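Local coordinates for gamma-glutamyl-gamma-aminobutyrate hydrolase PuuD (Escherichia coli, PDB 6VTV), which hydrolyses the gamma-glutamyl linkage of gamma-glutamyl-gamma-aminobutyrate, releasing 4-aminobutanoate and glutamate in the last step of putrescine breakdown, at residues Arg96-Asn105 with Arg119-Ala127; His161-Ser172 with Arg199-Glu210. All coordinates share one frame; numbering follows the deposited sequence. Where two conformers were deposited one is given.

Contact 1 of 2, residues Arg96-Asn105 with Arg119-Ala127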
loop_
_atom_site.group_PDB
_atom_site.type_symbol
_atom_site.label_atom_id
_atom_site.label_comp_id
_atom_site.label_asym_id
_atom_site.label_seq_id
_atom_site.Cartn_x
_atom_site.Cartn_y
_atom_site.Cartn_z
ATOM N N ARG B 96 11.448 -5.558 -3.797
ATOM C CA ARG B 96 11.005 -6.131 -2.531
ATOM C C ARG B 96 12.171 -6.744 -1.767
ATOM O O ARG B 96 12.255 -6.606 -0.541
ATOM C CB ARG B 96 9.912 -7.173 -2.768
ATOM C CG ARG B 96 9.783 -8.164 -1.621
ATOM C CD ARG B 96 8.346 -8.527 -1.310
ATOM N NE ARG B 96 8.271 -9.329 -0.092
ATOM C CZ ARG B 96 7.158 -9.884 0.378
ATOM N NH1 ARG B 96 6.013 -9.730 -0.270
ATOM N NH2 ARG B 96 7.194 -10.594 1.498
ATOM N N ASP B 97 13.074 -7.430 -2.475
ATOM C CA ASP B 97 14.287 -7.945 -1.848
ATOM C C ASP B 97 15.026 -6.842 -1.103
ATOM O O ASP B 97 15.429 -7.013 0.053
ATOM C CB ASP B 97 15.201 -8.566 -2.905
ATOM C CG ASP B 97 14.749 -9.943 -3.339
ATOM O OD1 ASP B 97 13.745 -10.450 -2.794
ATOM O OD2 ASP B 97 15.404 -10.521 -4.233
ATOM N N LEU B 98 15.208 -5.694 -1.759
ATOM C CA LEU B 98 15.916 -4.578 -1.142
ATOM C C LEU B 98 15.212 -4.113 0.127
ATOM O O LEU B 98 15.842 -3.953 1.179
ATOM C CB LEU B 98 16.038 -3.430 -2.142
ATOM C CG LEU B 98 17.157 -2.417 -1.912
ATOM C CD1 LEU B 98 18.524 -3.066 -2.081
ATOM C CD2 LEU B 98 16.990 -1.238 -2.858
ATOM N N LEU B 99 13.896 -3.894 0.046
ATOM C CA LEU B 99 13.151 -3.417 1.206
ATOM C C LEU B 99 13.082 -4.476 2.300
ATOM O O LEU B 99 13.233 -4.161 3.486
ATOM C CB LEU B 99 11.744 -2.988 0.787
ATOM C CG LEU B 99 10.822 -2.522 1.917
ATOM C CD1 LEU B 99 11.402 -1.301 2.616
ATOM C CD2 LEU B 99 9.415 -2.235 1.403
ATOM N N SER B 100 12.859 -5.738 1.921
ATOM C CA SER B 100 12.727 -6.802 2.912
ATOM C C SER B 100 14.015 -6.983 3.704
ATOM O O SER B 100 13.992 -7.059 4.937
ATOM C CB SER B 100 12.335 -8.110 2.228
ATOM O OG SER B 100 11.029 -8.029 1.684
ATOM N N MET B 101 15.154 -7.061 3.009
ATOM C CA MET B 101 16.427 -7.225 3.702
ATOM C C MET B 101 16.700 -6.056 4.638
ATOM O O MET B 101 17.149 -6.251 5.773
ATOM C CB MET B 101 17.567 -7.375 2.691
ATOM C CG MET B 101 17.479 -8.615 1.815
ATOM S SD MET B 101 17.428 -10.152 2.754
ATOM C CE MET B 101 15.848 -10.812 2.230
ATOM N N ALA B 102 16.420 -4.832 4.186
ATOM C CA ALA B 102 16.712 -3.660 5.003
ATOM C C ALA B 102 15.808 -3.600 6.229
ATOM O O ALA B 102 16.272 -3.329 7.342
ATOM C CB ALA B 102 16.573 -2.388 4.166
ATOM N N ILE B 103 14.512 -3.859 6.048
ATOM C CA ILE B 103 13.587 -3.694 7.163
ATOM C C ILE B 103 13.686 -4.855 8.151
ATOM O O ILE B 103 13.389 -4.683 9.338
ATOM C CB ILE B 103 12.151 -3.500 6.644
ATOM C CG1 ILE B 103 11.303 -2.782 7.695
ATOM C CG2 ILE B 103 11.523 -4.831 6.251
ATOM C CD1 ILE B 103 10.067 -2.124 7.133
ATOM N N ILE B 104 14.109 -6.040 7.702
ATOM C CA ILE B 104 14.330 -7.141 8.637
ATOM C C ILE B 104 15.510 -6.829 9.549
ATOM O O ILE B 104 15.400 -6.899 10.779
ATOM C CB ILE B 104 14.543 -8.466 7.882
ATOM C CG1 ILE B 104 13.240 -8.954 7.247
ATOM C CG2 ILE B 104 15.095 -9.529 8.822
ATOM C CD1 ILE B 104 13.444 -10.090 6.265
ATOM N N ASN B 105 16.655 -6.474 8.956
ATOM C CA ASN B 105 17.846 -6.165 9.743
ATOM C C ASN B 105 17.584 -5.030 10.723
ATOM O O ASN B 105 18.049 -5.067 11.869
ATOM C CB ASN B 105 19.003 -5.798 8.814
ATOM C CG ASN B 105 19.593 -7.003 8.113
ATOM O OD1 ASN B 105 19.892 -8.018 8.741
ATOM N ND2 ASN B 105 19.763 -6.897 6.800
ATOM N N ARG B 119 7.077 -16.342 1.325
ATOM C CA ARG B 119 8.261 -15.615 0.874
ATOM C C ARG B 119 8.906 -14.851 2.020
ATOM O O ARG B 119 10.130 -14.678 2.041
ATOM C CB ARG B 119 7.904 -14.656 -0.263
ATOM C CG ARG B 119 9.119 -14.036 -0.937
ATOM C CD ARG B 119 8.788 -12.673 -1.513
ATOM N NE ARG B 119 9.508 -12.422 -2.756
ATOM C CZ ARG B 119 10.669 -11.781 -2.831
ATOM N NH1 ARG B 119 11.249 -11.323 -1.730
ATOM N NH2 ARG B 119 11.250 -11.598 -4.007
ATOM N N GLY B 120 8.102 -14.384 2.977
ATOM C CA GLY B 120 8.662 -13.700 4.130
ATOM C C GLY B 120 9.565 -14.595 4.956
ATOM O O GLY B 120 10.627 -14.165 5.413
ATOM N N LEU B 121 9.148 -15.846 5.177
ATOM C CA LEU B 121 10.014 -16.801 5.863
ATOM C C LEU B 121 11.327 -16.970 5.113
ATOM O O LEU B 121 12.407 -16.965 5.714
ATOM C CB LEU B 121 9.304 -18.148 6.021
ATOM C CG LEU B 121 10.158 -19.337 6.484
ATOM C CD1 LEU B 121 9.377 -20.223 7.438
ATOM C CD2 LEU B 121 10.668 -20.169 5.307
ATOM N N GLN B 122 11.249 -17.124 3.789
ATOM C CA GLN B 122 12.458 -17.234 2.983
ATOM C C GLN B 122 13.282 -15.955 3.043
ATOM O O GLN B 122 14.516 -16.009 3.006
ATOM C CB GLN B 122 12.087 -17.579 1.539
ATOM C CG GLN B 122 11.304 -18.883 1.412
ATOM C CD GLN B 122 10.660 -19.055 0.049
ATOM O OE1 GLN B 122 10.670 -18.140 -0.774
ATOM N NE2 GLN B 122 10.092 -20.231 -0.194
ATOM N N GLU B 123 12.622 -14.799 3.145
ATOM C CA GLU B 123 13.349 -13.555 3.368
ATOM C C GLU B 123 14.037 -13.557 4.727
ATOM O O GLU B 123 15.175 -13.092 4.854
ATOM C CB GLU B 123 12.398 -12.362 3.244
ATOM C CG GLU B 123 11.996 -12.045 1.814
ATOM C CD GLU B 123 10.827 -11.083 1.733
ATOM O OE1 GLU B 123 10.123 -10.909 2.749
ATOM O OE2 GLU B 123 10.612 -10.498 0.651
ATOM N N LEU B 124 13.363 -14.085 5.753
ATOM C CA LEU B 124 13.967 -14.174 7.080
ATOM C C LEU B 124 15.197 -15.071 7.065
ATOM O O LEU B 124 16.233 -14.737 7.652
ATOM C CB LEU B 124 12.942 -14.698 8.087
ATOM C CG LEU B 124 12.482 -13.772 9.215
ATOM C CD1 LEU B 124 11.868 -14.589 10.345
ATOM C CD2 LEU B 124 13.638 -12.927 9.729
ATOM N N VAL B 125 15.093 -16.224 6.401
ATOM C CA VAL B 125 16.204 -17.170 6.364
ATOM C C VAL B 125 17.401 -16.558 5.650
ATOM O O VAL B 125 18.543 -16.670 6.112
ATOM C CB VAL B 125 15.756 -18.486 5.700
ATOM C CG1 VAL B 125 16.952 -19.382 5.418
ATOM C CG2 VAL B 125 14.742 -19.202 6.581
ATOM N N VAL B 126 17.161 -15.884 4.525
ATOM C CA VAL B 126 18.263 -15.310 3.761
ATOM C C VAL B 126 18.851 -14.104 4.486
ATOM O O VAL B 126 20.071 -13.901 4.487
ATOM C CB VAL B 126 17.794 -14.951 2.338
ATOM C CG1 VAL B 126 18.867 -14.167 1.597
ATOM C CG2 VAL B 126 17.436 -16.214 1.572
ATOM N N ALA B 127 18.002 -13.297 5.130
ATOM C CA ALA B 127 18.491 -12.078 5.768
ATOM C C ALA B 127 19.424 -12.378 6.934
ATOM O O ALA B 127 20.317 -11.577 7.234
ATOM C CB ALA B 127 17.318 -11.220 6.244
HETATM O O HOH W 1 20.875 -9.530 5.923
HETATM O O HOH W 2 22.291 -9.585 8.648
#
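E123 projects from helix 119-127 as a knob into a hole formed by R96, S100, M101 and I104. Its CB lies 3.9 Å from both M101 CE and I104 CD1, and CG passes along S100 CB. With CG anti to the carbonyl carbon (chi1 -74°) and the chain extended beyond it, the carboxylate reaches the arginines. There R96 grips it side-on: NE reaches OE2 on its syn side at 2.7 Å, while NH2 points almost straight at OE1 at 3.2 Å from above the carboxylate plane. R119, one turn back on the same helix, brings NH1 to the anti side of OE2 at 2.6 Å. S100 OG lies 2.7 Å from E123 OE2, with R96 O as a second acceptor within reach of its one proton.

R119 also takes D97 end-on, NH1 and NH2 both converging on OD1 at 2.9 and 3.0 Å. The two arginine chains slide past each other in opposite directions, R119 CD lying over one face of the R96 guanidinium; the carboxylates of D97 and E123 probably offset the charge of the pair. Toward the far end the contact turns apolar: M101 SD touches A127 CB, and I104 CG2 meets both A127 CB and L124 CD2. N105 and A127 O are joined through two waters.

The axes of segments 96-105 and 119-127 cross at -64°. R119 follows C118, the predicted nucleophile, in the sharp turn from strand 114-117 into helix 119-127, consistent with the nucleophile elbow of class I glutamine amidotransferase-like enzymes. Further bonds tie R96 NH2 to P72 O, R119 NE to S76 and D97 to Q79. Strand 68-71 packs on I104 and E123, strand 13-23 packs on R96 and S100, and strand 132-133 touches V126.

Contact 2 of 2, residues His161-Ser172 with Arg199-Glu210. With MN (manganese (II) ion), chain D.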
loop_
_atom_site.group_PDB
_atom_site.type_symbol
_atom_site.label_atom_id
_atom_site.label_comp_id
_atom_site.label_asym_id
_atom_site.label_seq_id
_atom_site.Cartn_x
_atom_site.Cartn_y
_atom_site.Cartn_z
ATOM N N HIS B 161 -0.330 -30.522 3.688
ATOM C CA HIS B 161 0.472 -31.474 4.440
ATOM C C HIS B 161 0.498 -31.038 5.898
ATOM O O HIS B 161 0.101 -29.921 6.245
ATOM C CB HIS B 161 1.893 -31.582 3.871
ATOM C CG HIS B 161 2.658 -30.296 3.911
ATOM N ND1 HIS B 161 3.129 -29.745 5.083
ATOM C CD2 HIS B 161 3.033 -29.451 2.921
ATOM C CE1 HIS B 161 3.760 -28.617 4.815
ATOM N NE2 HIS B 161 3.716 -28.415 3.510
ATOM N N GLU B 162 0.972 -31.933 6.756
ATOM C CA GLU B 162 1.083 -31.623 8.170
ATOM C C GLU B 162 2.442 -31.000 8.476
ATOM O O GLU B 162 3.373 -31.038 7.671
ATOM C CB GLU B 162 0.874 -32.879 9.016
ATOM C CG GLU B 162 -0.410 -33.626 8.716
ATOM C CD GLU B 162 -0.478 -34.968 9.417
ATOM O OE1 GLU B 162 -1.076 -35.037 10.511
ATOM O OE2 GLU B 162 0.068 -35.951 8.875
ATOM N N VAL B 163 2.535 -30.399 9.660
ATOM C CA VAL B 163 3.798 -29.920 10.207
ATOM C C VAL B 163 3.839 -30.299 11.680
ATOM O O VAL B 163 2.808 -30.360 12.356
ATOM C CB VAL B 163 3.991 -28.395 10.033
ATOM C CG1 VAL B 163 4.162 -28.034 8.565
ATOM C CG2 VAL B 163 2.824 -27.639 10.633
ATOM N N GLN B 164 5.043 -30.568 12.176
ATOM C CA GLN B 164 5.256 -30.932 13.569
ATOM C C GLN B 164 6.047 -29.833 14.262
ATOM O O GLN B 164 7.135 -29.465 13.808
ATOM C CB GLN B 164 5.990 -32.269 13.683
ATOM C CG GLN B 164 6.222 -32.722 15.112
ATOM C CD GLN B 164 6.317 -34.228 15.234
ATOM O OE1 GLN B 164 7.401 -34.779 15.425
ATOM N NE2 GLN B 164 5.179 -34.904 15.124
ATOM N N VAL B 165 5.499 -29.318 15.363
ATOM C CA VAL B 165 6.125 -28.211 16.073
ATOM C C VAL B 165 7.361 -28.708 16.810
ATOM O O VAL B 165 7.330 -29.747 17.483
ATOM C CB VAL B 165 5.126 -27.563 17.043
ATOM C CG1 VAL B 165 5.821 -26.526 17.916
ATOM C CG2 VAL B 165 3.975 -26.935 16.276
ATOM N N GLU B 166 8.461 -27.969 16.682
ATOM C CA GLU B 166 9.649 -28.225 17.485
ATOM C C GLU B 166 9.491 -27.526 18.830
ATOM O O GLU B 166 9.285 -26.309 18.883
ATOM C CB GLU B 166 10.905 -27.742 16.764
ATOM C CG GLU B 166 12.200 -28.101 17.476
ATOM C CD GLU B 166 13.420 -27.949 16.588
ATOM O OE1 GLU B 166 13.435 -28.543 15.491
ATOM O OE2 GLU B 166 14.364 -27.235 16.990
ATOM N N GLU B 167 9.581 -28.293 19.913
ATOM C CA GLU B 167 9.306 -27.753 21.236
ATOM C C GLU B 167 10.375 -26.749 21.657
ATOM O O GLU B 167 11.519 -26.792 21.199
ATOM C CB GLU B 167 9.218 -28.882 22.263
ATOM C CG GLU B 167 8.253 -28.604 23.403
ATOM C CD GLU B 167 8.094 -29.790 24.332
ATOM O OE1 GLU B 167 8.017 -29.580 25.561
ATOM O OE2 GLU B 167 8.047 -30.935 23.834
ATOM N N GLY B 168 9.983 -25.833 22.538
ATOM C CA GLY B 168 10.895 -24.857 23.094
ATOM C C GLY B 168 10.925 -23.506 22.415
ATOM O O GLY B 168 11.752 -22.668 22.789
ATOM N N GLY B 169 10.053 -23.261 21.440
ATOM C CA GLY B 169 10.064 -21.998 20.728
ATOM C C GLY B 169 8.768 -21.219 20.821
ATOM O O GLY B 169 7.965 -21.437 21.734
ATOM N N LEU B 170 8.556 -20.304 19.871
ATOM C CA LEU B 170 7.361 -19.466 19.892
ATOM C C LEU B 170 6.099 -20.285 19.662
ATOM O O LEU B 170 5.085 -20.074 20.338
ATOM C CB LEU B 170 7.473 -18.363 18.838
ATOM C CG LEU B 170 8.329 -17.144 19.180
ATOM C CD1 LEU B 170 8.330 -16.161 18.019
ATOM C CD2 LEU B 170 7.831 -16.479 20.451
ATOM N N LEU B 171 6.136 -21.217 18.705
ATOM C CA LEU B 171 4.942 -21.990 18.378
ATOM C C LEU B 171 4.482 -22.829 19.563
ATOM O O LEU B 171 3.277 -23.006 19.777
ATOM C CB LEU B 171 5.207 -22.879 17.163
ATOM C CG LEU B 171 5.365 -22.165 15.820
ATOM C CD1 LEU B 171 5.438 -23.176 14.687
ATOM C CD2 LEU B 171 4.226 -21.184 15.597
ATOM N N SER B 172 5.427 -23.355 20.345
ATOM C CA SER B 172 5.058 -24.139 21.519
ATOM C C SER B 172 4.359 -23.274 22.560
ATOM O O SER B 172 3.406 -23.720 23.209
ATOM C CB SER B 172 6.295 -24.804 22.117
ATOM O OG SER B 172 6.702 -25.909 21.333
ATOM N N ARG B 199 15.997 -20.320 15.106
ATOM C CA ARG B 199 15.588 -21.571 15.725
ATOM C C ARG B 199 14.476 -22.198 14.893
ATOM O O ARG B 199 13.562 -21.500 14.441
ATOM C CB ARG B 199 15.117 -21.331 17.164
ATOM C CG ARG B 199 14.167 -22.378 17.714
ATOM C CD ARG B 199 13.225 -21.777 18.752
ATOM N NE ARG B 199 13.934 -21.034 19.792
ATOM C CZ ARG B 199 13.858 -19.715 19.957
ATOM N NH1 ARG B 199 13.102 -18.984 19.149
ATOM N NH2 ARG B 199 14.538 -19.127 20.932
ATOM N N VAL B 200 14.562 -23.510 14.677
ATOM C CA VAL B 200 13.553 -24.196 13.880
ATOM C C VAL B 200 12.286 -24.354 14.707
ATOM O O VAL B 200 12.323 -24.832 15.849
ATOM C CB VAL B 200 14.082 -25.551 13.388
ATOM C CG1 VAL B 200 12.977 -26.335 12.699
ATOM C CG2 VAL B 200 15.259 -25.343 12.445
ATOM N N GLU B 201 11.154 -23.943 14.137
ATOM C CA GLU B 201 9.877 -23.982 14.837
ATOM C C GLU B 201 8.999 -25.157 14.433
ATOM O O GLU B 201 8.276 -25.691 15.280
ATOM C CB GLU B 201 9.106 -22.678 14.608
ATOM C CG GLU B 201 9.692 -21.475 15.328
ATOM C CD GLU B 201 9.337 -21.446 16.803
ATOM O OE1 GLU B 201 8.473 -22.243 17.226
ATOM O OE2 GLU B 201 9.925 -20.629 17.541
ATOM N N ALA B 202 9.038 -25.573 13.168
ATOM C CA ALA B 202 8.210 -26.680 12.710
ATOM C C ALA B 202 8.812 -27.270 11.443
ATOM O O ALA B 202 9.553 -26.604 10.716
ATOM C CB ALA B 202 6.764 -26.235 12.462
ATOM N N ARG B 203 8.479 -28.538 11.190
ATOM C CA ARG B 203 8.938 -29.245 10.003
ATOM C C ARG B 203 7.798 -30.060 9.409
ATOM O O ARG B 203 6.965 -30.611 10.133
ATOM C CB ARG B 203 10.106 -30.196 10.304
ATOM C CG ARG B 203 11.371 -29.547 10.825
ATOM C CD ARG B 203 12.425 -30.617 11.069
ATOM N NE ARG B 203 13.675 -30.069 11.588
ATOM C CZ ARG B 203 14.712 -29.729 10.831
ATOM N NH1 ARG B 203 14.655 -29.877 9.514
ATOM N NH2 ARG B 203 15.811 -29.242 11.392
ATOM N N SER B 204 7.781 -30.145 8.079
ATOM C CA SER B 204 6.912 -31.086 7.395
ATOM C C SER B 204 7.451 -32.505 7.592
ATOM O O SER B 204 8.605 -32.685 7.985
ATOM C CB SER B 204 6.820 -30.738 5.909
ATOM O OG SER B 204 8.056 -30.264 5.403
ATOM N N PRO B 205 6.630 -33.534 7.344
ATOM C CA PRO B 205 7.097 -34.914 7.577
ATOM C C PRO B 205 8.309 -35.317 6.748
ATOM O O PRO B 205 8.901 -36.367 7.032
ATOM C CB PRO B 205 5.874 -35.769 7.219
ATOM C CG PRO B 205 4.715 -34.862 7.406
ATOM C CD PRO B 205 5.200 -33.503 6.989
ATOM N N ASP B 206 8.696 -34.533 5.742
ATOM C CA ASP B 206 9.882 -34.817 4.946
ATOM C C ASP B 206 11.129 -34.119 5.475
ATOM O O ASP B 206 12.178 -34.176 4.826
ATOM C CB ASP B 206 9.644 -34.428 3.482
ATOM C CG ASP B 206 9.182 -32.988 3.321
ATOM O OD1 ASP B 206 9.145 -32.246 4.326
ATOM O OD2 ASP B 206 8.852 -32.597 2.181
ATOM N N GLY B 207 11.038 -33.461 6.630
ATOM C CA GLY B 207 12.169 -32.780 7.220
ATOM C C GLY B 207 12.345 -31.336 6.802
ATOM O O GLY B 207 13.191 -30.643 7.382
ATOM N N LEU B 208 11.580 -30.860 5.820
ATOM C CA LEU B 208 11.710 -29.482 5.366
ATOM C C LEU B 208 11.270 -28.515 6.457
ATOM O O LEU B 208 10.213 -28.691 7.069
ATOM C CB LEU B 208 10.880 -29.253 4.103
ATOM C CG LEU B 208 11.021 -27.860 3.483
ATOM C CD1 LEU B 208 12.325 -27.744 2.702
ATOM C CD2 LEU B 208 9.829 -27.523 2.601
ATOM N N VAL B 209 12.084 -27.489 6.695
ATOM C CA VAL B 209 11.746 -26.480 7.691
ATOM C C VAL B 209 10.581 -25.647 7.173
ATOM O O VAL B 209 10.660 -25.042 6.096
ATOM C CB VAL B 209 12.962 -25.603 8.014
ATOM C CG1 VAL B 209 12.552 -24.455 8.913
ATOM C CG2 VAL B 209 14.055 -26.434 8.670
ATOM N N GLU B 210 9.489 -25.618 7.934
ATOM C CA GLU B 210 8.292 -24.880 7.554
ATOM C C GLU B 210 8.030 -23.669 8.440
ATOM O O GLU B 210 7.100 -22.906 8.158
ATOM C CB GLU B 210 7.070 -25.808 7.571
ATOM C CG GLU B 210 6.987 -26.752 6.380
ATOM C CD GLU B 210 6.113 -26.212 5.263
ATOM O OE1 GLU B 210 5.210 -25.399 5.553
ATOM O OE2 GLU B 210 6.329 -26.597 4.095
HETATM MN MN MN D . 4.900 -26.769 2.444
HETATM O O HOH W 3 7.991 -23.921 19.208
HETATM O O HOH W 4 16.441 -25.157 15.984
HETATM O O HOH W 5 11.365 -24.594 18.725
HETATM O O HOH W 6 15.466 -29.074 14.211
HETATM O O HOH W 7 3.728 -25.103 3.506
#
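A manganese site closes one end of this antiparallel strand pair, and the start of a short helix is anchored at the other. H161 NE2 and E210 OE2 take adjacent positions on manganese, roughly at a right angle, 2.3 and 2.2 Å from it, with ring and carboxylate planes 80° apart. A water, which also donates to E210 OE1, takes a third position; H145, S185 and H187 provide the rest. The H161 side chain holds CG between the backbone N and the carbonyl carbon (chi1 61°), folded back so that ND1 donates to E162 O at 2.9 Å while NE2 faces the metal. V163 CG1 packs against CB and CG of E210.

Along the strands, Q164 and R203 form a hydrogen-bonded pair, Q164 N to R203 O at 2.8 Å and R203 N to Q164 O at 3.1 Å. V165 and A202 make the adjoining non-hydrogen-bonded pair, and E166 N then donates to E201 O. S204 to G207 form a type I turn leading into strand 209-214; S204 OG and L208 N both bind D206 OD1, the latter closing an Asx turn.

E201 bends at CG to put its carboxylate before the helix that follows G169. L170 N meets the syn side of OE2 at 2.7 Å, whereas L171 N comes to OE1 at 2.9 Å from above the carboxylate plane. A water near E201 OE1 and E166 O accepts from S172 N, and S213 adds a bond to OE2. The E201 charge thus faces the amino end of a helix, which would be expected to stabilise its ionised form. At the metal, the ND1 bond to E162 O helps set the H161 ring rotation, consistent with NE2 offering its lone pair to manganese.

Contact 1 is a buried helix pair near the centre of the chain, while contact 2 lies farther out and only partly buried, with three strands, a turn and a helix start. No secondary-structure element is common to both, yet they touch where L121 CD1, on helix 119-127, packs against E210 O at 3.6 Å. Both depend on buried glutamates, used differently: E123 is balanced by arginines, E201 by backbone N-H groups and E210 by a metal. Each also lies close to the predicted catalytic residues, contact 1 through R119 beside C118 and contact 2 through E210, about 8 Å between side chains from C118 and from H226.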